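Local coordinates for protein alcohol dehydrogenase, zinc-containing (Thermotoga maritima, PDB 1VJ0) that probably catalyses the oxidation or reduction of an alcohol-type substrate as a zinc-containing member of the medium-chain dehydrogenase family, at residues Pro307-Val310 and Tyr311-Val315; Val59-Arg63 and Gly64-Arg68; Arg353-Leu356 and Lys357-Asn360. All coordinates share one frame; numbering follows the deposited sequence.

How the contacts relate
All three contacts are local, each made where the chain turns into or out of a helix, and show how place in the fold sets the chemistry of a turn. Contact 1, centred about 30 Å from the chain's centre yet the most buried, belongs to the nucleotide-binding-type half and is dominated by aromatic rings at a subunit interface. Contacts 2 and 3 lie in the zinc-bearing half and share helix 359-368, which contact 3 opens and on which Val59 and Phe62 of contact 2 pack; contact 2 is a surface turn of backbone bonds, water and charge, whereas contact 3 is partly buried and relies on two carbonyls. Contacts 1 and 3 lie on opposite sides of the chain's centre.

Contact 1. Residues Pro307-Val310 and Tyr311-Val315; sequences PFKV and YEWLV
The six-membered ring of Trp313 turns its edge to the face of Phe308, a T-shaped pair with centroids 5.2 Å apart and planes at 82°. Trp313 CE3 stands over the centre of the phenyl ring, 3.8 Å from Phe308 CD2, while Leu314 CG meets the edge of the same phenyl at CE1. On the indole, one face is covered by Lys309, whose CB sits 3.9 Å from the centroid of the five-membered ring in a CH-pi contact. Extended beyond CG, the lysine chain runs obliquely past the indole, with Lys309 CD 3.8 Å from Trp313 CZ2. CG of Phe308 lies opposite its own backbone N (chi1 -165°), which sets the phenyl face against the indole edge, while Lys309 lies over an indole face. Glu312 bends back at chi2, bringing OE1 to 3.3 Å from Lys309 CB; its carboxylate thus lies against the aliphatic base of the lysine.

Backbone bonds close the turn. Trp313 N donates to Lys309 O at 2.9 Å. Val310 O accepts twice, from Leu314 N and from Val315 N, both at 3.1 Å; the second bond is the straighter, at 166°, and gives the helix a wider pi-type turn. The indole N-H is satisfied by Glu286. Phe308 also meets Phe308 of the second subunit. Lys309 occupies the N-cap position, and the whole is a strand-to-helix turn at an interface of the probable nucleotide-binding domain, where strand 306-308 pairs antiparallel with a strand of that second subunit.

Contact 2. Residues Val59-Arg63 and Gly64-Arg68; sequences VHMFR and GEDPR
Gly64, with positive phi (83°), turns the chain out of helix 56-62, and the helix's last carbonyls are claimed from beyond it. Having no CB, Gly64 fits a backbone bend in which the Arg63 carbonyl lies close. Glu65 N donates to His60 O at 3.0 Å, and Gly64 N to Met61 O at 3.1 Å. These two bonds back into the last turn define a Schellman motif, the classic C-terminal helix stop. A water extends it, donating to Met61 O and accepting from Asp66 N.

Side chains follow the reversal. The Glu65 carboxylate reaches back alongside the helix, placing OE1 at the edge of the His60 imidazole, 3.0 Å from CD2, with ring and carboxylate nearly coplanar, 22° apart. Met61 CG lies 3.7 Å from Asp66 CB, the two side chains running side by side; Met61 also packs near the zinc ligand His77. Asp66 is gripped side-on by Arg68: NE meets OD1, and NH2 meets OD2 at 2.9 Å in a salt bridge. Arg68 N also donates to OD1, on its anti side, making an Asx turn that holds the carboxylate's rotation. Arg63 turns the other way, to Asn27 and Glu367.

Contact 3. Residues Arg353-Leu356 and Lys357-Asn360; sequences RLPL and KEAN
Pro355 O and Leu356 O carry the two hydrogen bonds of this strand-to-helix turn. Glu358 N donates to Pro355 O at 2.9 Å, and Ala359 N donates to Leu356 O, also at 2.9 Å. The second bond is the more bent, with an N-H...acceptor angle of 135°. Both span three residues, as in a tight 3-10 type turn, and they deliver the chain from strand 352-355 to Glu358 at the N-cap position of helix 359-368. Two amide N-H groups are therefore satisfied within the turn before the helix's own bonding takes over. On the strand side, the backbones of Leu354 and Leu356 are bonded to strand 374-377, through Ile375 and Tyr377.

The side chains add only van der Waals contact. Glu358 CG lies opposite its carbonyl carbon (chi1 -66°) and the chain is then extended, which brings OE1 beside CD of the proline, the two side chains crossing at a slant; OE1 comes within 3.6 Å of Pro355 CD and 3.9 Å of Leu354 CG. Those are contacts with carbon and not polar bonds, made by an exposed residue. Ala359 CB, in turn, lies 3.3 Å from Leu356 O, close to the same carbonyl oxygen that its amide engages. Asn360 at the start of the helix is satisfied farther out, its OD1 accepting from Leu30 N. This is the strand-to-helix link of the beta-alpha-beta unit formed by strand 352-355, helix 359-368 and strand 374-377; its chemistry implies that the polar hold within the turn is mainly backbone, since no side-chain hydrogen bond joins the two segments.

Contact 1. Residues Pro307-Val310 and Tyr311-Val315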
loop_
_atom_site.group_PDB
_atom_site.type_symbol
_atom_site.label_atom_id
_atom_site.label_comp_id
_atom_site.label_asym_id
_atom_site.label_seq_id
_atom_site.Cartn_x
_atom_site.Cartn_y
_atom_site.Cartn_z
ATOM N N PRO A 307 -28.216 10.889 -8.773
ATOM C CA PRO A 307 -28.650 9.514 -9.028
ATOM C C PRO A 307 -27.451 8.634 -9.346
ATOM O O PRO A 307 -26.860 8.730 -10.416
ATOM C CB PRO A 307 -29.619 9.642 -10.230
ATOM C CG PRO A 307 -29.323 10.969 -10.846
ATOM C CD PRO A 307 -28.593 11.815 -9.862
ATOM N N PHE A 308 -27.050 7.829 -8.371
ATOM C CA PHE A 308 -25.863 7.018 -8.511
ATOM C C PHE A 308 -26.219 5.602 -8.860
ATOM O O PHE A 308 -27.014 4.983 -8.172
ATOM C CB PHE A 308 -25.099 7.028 -7.202
ATOM C CG PHE A 308 -23.700 6.528 -7.326
ATOM C CD1 PHE A 308 -23.428 5.166 -7.235
ATOM C CD2 PHE A 308 -22.659 7.409 -7.484
ATOM C CE1 PHE A 308 -22.141 4.702 -7.320
ATOM C CE2 PHE A 308 -21.366 6.960 -7.568
ATOM C CZ PHE A 308 -21.102 5.565 -7.497
ATOM N N LYS A 309 -25.595 5.086 -9.933
ATOM C CA LYS A 309 -25.819 3.730 -10.384
ATOM C C LYS A 309 -24.804 2.781 -9.728
ATOM O O LYS A 309 -23.675 2.628 -10.186
ATOM C CB LYS A 309 -25.657 3.652 -11.892
ATOM C CG LYS A 309 -26.648 4.486 -12.650
ATOM C CD LYS A 309 -26.543 4.252 -14.133
ATOM C CE LYS A 309 -27.546 5.216 -14.818
ATOM N NZ LYS A 309 -27.490 5.116 -16.308
ATOM N N VAL A 310 -25.241 2.130 -8.666
ATOM C CA VAL A 310 -24.333 1.341 -7.857
ATOM C C VAL A 310 -23.742 0.146 -8.606
ATOM O O VAL A 310 -22.561 -0.107 -8.495
ATOM C CB VAL A 310 -25.006 0.859 -6.581
ATOM C CG1 VAL A 310 -24.074 -0.091 -5.786
ATOM C CG2 VAL A 310 -25.466 2.074 -5.769
ATOM N N TYR A 311 -24.549 -0.627 -9.315
ATOM C CA TYR A 311 -24.005 -1.785 -10.002
ATOM C C TYR A 311 -22.995 -1.415 -11.091
ATOM O O TYR A 311 -21.878 -1.954 -11.130
ATOM C CB TYR A 311 -25.115 -2.615 -10.619
ATOM C CG TYR A 311 -24.633 -3.846 -11.313
ATOM C CD1 TYR A 311 -24.175 -4.920 -10.574
ATOM C CD2 TYR A 311 -24.679 -3.965 -12.709
ATOM C CE1 TYR A 311 -23.760 -6.079 -11.176
ATOM C CE2 TYR A 311 -24.249 -5.153 -13.342
ATOM C CZ TYR A 311 -23.785 -6.198 -12.539
ATOM O OH TYR A 311 -23.352 -7.409 -13.047
ATOM N N GLU A 312 -23.426 -0.503 -11.964
ATOM C CA GLU A 312 -22.697 -0.109 -13.154
ATOM C C GLU A 312 -21.474 0.690 -12.834
ATOM O O GLU A 312 -20.456 0.531 -13.487
ATOM C CB GLU A 312 -23.591 0.764 -14.063
ATOM C CG GLU A 312 -24.783 0.032 -14.622
ATOM C CD GLU A 312 -26.050 0.168 -13.802
ATOM O OE1 GLU A 312 -26.043 0.438 -12.589
ATOM O OE2 GLU A 312 -27.119 0.038 -14.406
ATOM N N TRP A 313 -21.559 1.572 -11.837
ATOM C CA TRP A 313 -20.440 2.462 -11.538
ATOM C C TRP A 313 -19.510 2.010 -10.452
ATOM O O TRP A 313 -18.370 2.416 -10.486
ATOM C CB TRP A 313 -20.904 3.877 -11.201
ATOM C CG TRP A 313 -21.643 4.465 -12.290
ATOM C CD1 TRP A 313 -21.714 4.011 -13.572
ATOM C CD2 TRP A 313 -22.458 5.641 -12.233
ATOM N NE1 TRP A 313 -22.526 4.834 -14.305
ATOM C CE2 TRP A 313 -22.998 5.835 -13.505
ATOM C CE3 TRP A 313 -22.765 6.562 -11.232
ATOM C CZ2 TRP A 313 -23.855 6.890 -13.813
ATOM C CZ3 TRP A 313 -23.651 7.626 -11.558
ATOM C CH2 TRP A 313 -24.151 7.765 -12.824
ATOM N N LEU A 314 -19.999 1.227 -9.486
ATOM C CA LEU A 314 -19.140 0.697 -8.434
ATOM C C LEU A 314 -18.820 -0.759 -8.586
ATOM O O LEU A 314 -17.667 -1.078 -8.741
ATOM C CB LEU A 314 -19.737 0.853 -7.049
ATOM C CG LEU A 314 -19.428 2.093 -6.267
ATOM C CD1 LEU A 314 -20.276 2.033 -4.957
ATOM C CD2 LEU A 314 -17.970 2.279 -5.970
ATOM N N VAL A 315 -19.825 -1.627 -8.530
ATOM C CA VAL A 315 -19.574 -3.085 -8.413
ATOM C C VAL A 315 -18.970 -3.672 -9.698
ATOM O O VAL A 315 -17.828 -4.250 -9.724
ATOM C CB VAL A 315 -20.856 -3.815 -7.989
ATOM C CG1 VAL A 315 -20.652 -5.344 -7.940
ATOM C CG2 VAL A 315 -21.359 -3.257 -6.681
#

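Contact 2. Residues Val59-Arg63 and Gly64-Arg68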
loop_
_atom_site.group_PDB
_atom_site.type_symbol
_atom_site.label_atom_id
_atom_site.label_comp_id
_atom_site.label_asym_id
_atom_site.label_seq_id
_atom_site.Cartn_x
_atom_site.Cartn_y
_atom_site.Cartn_z
ATOM N N VAL A 59 -15.393 33.950 -0.571
ATOM C CA VAL A 59 -16.641 34.529 -0.996
ATOM C C VAL A 59 -17.819 33.954 -0.223
ATOM O O VAL A 59 -18.652 34.690 0.281
ATOM C CB VAL A 59 -16.863 34.337 -2.521
ATOM C CG1 VAL A 59 -18.261 34.757 -2.915
ATOM C CG2 VAL A 59 -15.804 35.127 -3.309
ATOM N N HIS A 60 -17.852 32.643 -0.109
ATOM C CA HIS A 60 -18.905 31.980 0.615
ATOM C C HIS A 60 -18.921 32.335 2.086
ATOM O O HIS A 60 -19.991 32.557 2.653
ATOM C CB HIS A 60 -18.803 30.481 0.374
ATOM C CG HIS A 60 -18.879 30.150 -1.086
ATOM N ND1 HIS A 60 -17.802 29.654 -1.797
ATOM C CD2 HIS A 60 -19.868 30.349 -1.990
ATOM C CE1 HIS A 60 -18.146 29.513 -3.067
ATOM N NE2 HIS A 60 -19.393 29.935 -3.211
ATOM N N MET A 61 -17.737 32.448 2.669
ATOM C CA MET A 61 -17.610 32.871 4.049
ATOM C C MET A 61 -18.094 34.313 4.221
ATOM O O MET A 61 -18.844 34.600 5.143
ATOM C CB MET A 61 -16.156 32.716 4.514
ATOM C CG MET A 61 -15.631 31.253 4.679
ATOM S SD MET A 61 -13.858 31.330 5.034
ATOM C CE MET A 61 -13.177 30.156 3.866
ATOM N N PHE A 62 -17.709 35.207 3.316
ATOM C CA PHE A 62 -18.187 36.603 3.337
ATOM C C PHE A 62 -19.717 36.668 3.318
ATOM O O PHE A 62 -20.348 37.535 3.946
ATOM C CB PHE A 62 -17.608 37.381 2.122
ATOM C CG PHE A 62 -18.155 38.769 1.962
ATOM C CD1 PHE A 62 -17.588 39.824 2.642
ATOM C CD2 PHE A 62 -19.229 39.026 1.098
ATOM C CE1 PHE A 62 -18.061 41.104 2.486
ATOM C CE2 PHE A 62 -19.719 40.299 0.950
ATOM C CZ PHE A 62 -19.154 41.345 1.657
ATOM N N ARG A 63 -20.308 35.751 2.569
ATOM C CA ARG A 63 -21.742 35.745 2.343
ATOM C C ARG A 63 -22.534 35.110 3.485
ATOM O O ARG A 63 -23.753 35.179 3.495
ATOM C CB ARG A 63 -22.051 35.024 1.031
ATOM C CG ARG A 63 -21.560 35.792 -0.202
ATOM C CD ARG A 63 -22.644 36.332 -1.035
ATOM N NE ARG A 63 -22.214 37.354 -1.994
ATOM C CZ ARG A 63 -22.458 38.667 -1.897
ATOM N NH1 ARG A 63 -23.085 39.182 -0.832
ATOM N NH2 ARG A 63 -22.053 39.494 -2.873
ATOM N N GLY A 64 -21.839 34.531 4.451
ATOM C CA GLY A 64 -22.464 33.871 5.573
ATOM C C GLY A 64 -22.913 32.440 5.301
ATOM O O GLY A 64 -23.869 31.969 5.906
ATOM N N GLU A 65 -22.236 31.742 4.410
ATOM C CA GLU A 65 -22.665 30.411 3.985
ATOM C C GLU A 65 -21.868 29.294 4.680
ATOM O O GLU A 65 -22.287 28.139 4.638
ATOM C CB GLU A 65 -22.555 30.299 2.443
ATOM C CG GLU A 65 -23.606 31.124 1.711
ATOM C CD GLU A 65 -23.384 31.355 0.204
ATOM O OE1 GLU A 65 -22.298 31.072 -0.350
ATOM O OE2 GLU A 65 -24.339 31.865 -0.445
ATOM N N ASP A 66 -20.727 29.607 5.297
ATOM C CA ASP A 66 -19.857 28.582 5.930
ATOM C C ASP A 66 -20.173 28.579 7.407
ATOM O O ASP A 66 -19.953 29.597 8.078
ATOM C CB ASP A 66 -18.376 28.925 5.721
ATOM C CG ASP A 66 -17.418 27.853 6.271
ATOM O OD1 ASP A 66 -17.679 27.270 7.355
ATOM O OD2 ASP A 66 -16.354 27.545 5.668
ATOM N N PRO A 67 -20.720 27.487 7.928
ATOM C CA PRO A 67 -21.166 27.485 9.315
ATOM C C PRO A 67 -20.018 27.571 10.343
ATOM O O PRO A 67 -20.287 27.781 11.525
ATOM C CB PRO A 67 -21.941 26.145 9.449
ATOM C CG PRO A 67 -21.346 25.247 8.409
ATOM C CD PRO A 67 -20.973 26.191 7.264
ATOM N N ARG A 68 -18.766 27.428 9.903
ATOM C CA ARG A 68 -17.605 27.500 10.820
ATOM C C ARG A 68 -17.210 28.923 11.254
ATOM O O ARG A 68 -16.405 29.092 12.171
ATOM C CB ARG A 68 -16.385 26.843 10.175
ATOM C CG ARG A 68 -16.615 25.361 9.863
ATOM C CD ARG A 68 -15.453 24.724 9.109
ATOM N NE ARG A 68 -15.317 25.243 7.736
ATOM C CZ ARG A 68 -14.279 24.986 6.942
ATOM N NH1 ARG A 68 -13.274 24.226 7.370
ATOM N NH2 ARG A 68 -14.221 25.522 5.722
HETATM O O HOH W 1 -19.885 32.204 6.451
#

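Contact 3. Residues Arg353-Leu356 and Lys357-Asn360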
loop_
_atom_site.group_PDB
_atom_site.type_symbol
_atom_site.label_atom_id
_atom_site.label_comp_id
_atom_site.label_asym_id
_atom_site.label_seq_id
_atom_site.Cartn_x
_atom_site.Cartn_y
_atom_site.Cartn_z
ATOM N N ARG A 353 -3.468 41.125 -9.073
ATOM C CA ARG A 353 -2.800 41.436 -7.808
ATOM C C ARG A 353 -3.305 42.765 -7.332
ATOM O O ARG A 353 -3.191 43.752 -8.055
ATOM C CB ARG A 353 -1.294 41.518 -7.974
ATOM C CG ARG A 353 -0.669 40.235 -8.445
ATOM C CD ARG A 353 0.692 39.899 -7.853
ATOM N NE ARG A 353 1.509 41.090 -7.652
ATOM C CZ ARG A 353 2.082 41.482 -6.503
ATOM N NH1 ARG A 353 1.964 40.770 -5.395
ATOM N NH2 ARG A 353 2.791 42.619 -6.485
ATOM N N LEU A 354 -3.901 42.783 -6.144
ATOM C CA LEU A 354 -4.507 44.000 -5.599
ATOM C C LEU A 354 -3.892 44.346 -4.273
ATOM O O LEU A 354 -3.424 43.459 -3.602
ATOM C CB LEU A 354 -6.010 43.822 -5.402
ATOM C CG LEU A 354 -6.877 44.109 -6.629
ATOM C CD1 LEU A 354 -6.470 43.325 -7.832
ATOM C CD2 LEU A 354 -8.315 43.785 -6.288
ATOM N N PRO A 355 -3.918 45.625 -3.904
ATOM C CA PRO A 355 -3.562 46.063 -2.557
ATOM C C PRO A 355 -4.506 45.489 -1.521
ATOM O O PRO A 355 -5.708 45.344 -1.787
ATOM C CB PRO A 355 -3.737 47.583 -2.594
ATOM C CG PRO A 355 -3.940 47.961 -3.945
ATOM C CD PRO A 355 -4.335 46.750 -4.754
ATOM N N LEU A 356 -3.989 45.209 -0.325
ATOM C CA LEU A 356 -4.864 44.668 0.765
ATOM C C LEU A 356 -6.137 45.477 0.975
ATOM O O LEU A 356 -7.218 44.918 1.164
ATOM C CB LEU A 356 -4.093 44.596 2.096
ATOM C CG LEU A 356 -4.884 44.261 3.348
ATOM C CD1 LEU A 356 -5.681 42.962 3.164
ATOM C CD2 LEU A 356 -3.894 44.218 4.520
ATOM N N LYS A 357 -6.008 46.805 0.952
ATOM C CA LYS A 357 -7.146 47.690 1.153
ATOM C C LYS A 357 -8.257 47.597 0.105
ATOM O O LYS A 357 -9.366 48.100 0.353
ATOM C CB LYS A 357 -6.683 49.144 1.314
ATOM C CG LYS A 357 -5.962 49.373 2.672
ATOM C CD LYS A 357 -5.337 50.791 2.722
ATOM C CE LYS A 357 -4.580 51.055 4.047
ATOM N NZ LYS A 357 -3.785 52.384 4.009
ATOM N N GLU A 358 -7.983 46.924 -1.010
ATOM C CA GLU A 358 -8.999 46.574 -2.017
ATOM C C GLU A 358 -9.551 45.134 -1.894
ATOM O O GLU A 358 -10.086 44.556 -2.837
ATOM C CB GLU A 358 -8.423 46.838 -3.387
ATOM C CG GLU A 358 -8.175 48.347 -3.599
ATOM C CD GLU A 358 -7.895 48.734 -5.033
ATOM O OE1 GLU A 358 -7.609 47.856 -5.867
ATOM O OE2 GLU A 358 -7.965 49.938 -5.361
ATOM N N ALA A 359 -9.449 44.577 -0.696
ATOM C CA ALA A 359 -9.955 43.230 -0.457
ATOM C C ALA A 359 -11.432 43.056 -0.903
ATOM O O ALA A 359 -11.832 41.969 -1.359
ATOM C CB ALA A 359 -9.710 42.782 1.038
ATOM N N ASN A 360 -12.251 44.080 -0.775
ATOM C CA ASN A 360 -13.654 43.927 -1.192
ATOM C C ASN A 360 -13.750 43.713 -2.707
ATOM O O ASN A 360 -14.531 42.876 -3.188
ATOM C CB ASN A 360 -14.499 45.128 -0.744
ATOM C CG ASN A 360 -14.746 45.105 0.735
ATOM O OD1 ASN A 360 -15.406 44.207 1.216
ATOM N ND2 ASN A 360 -14.187 46.070 1.470
#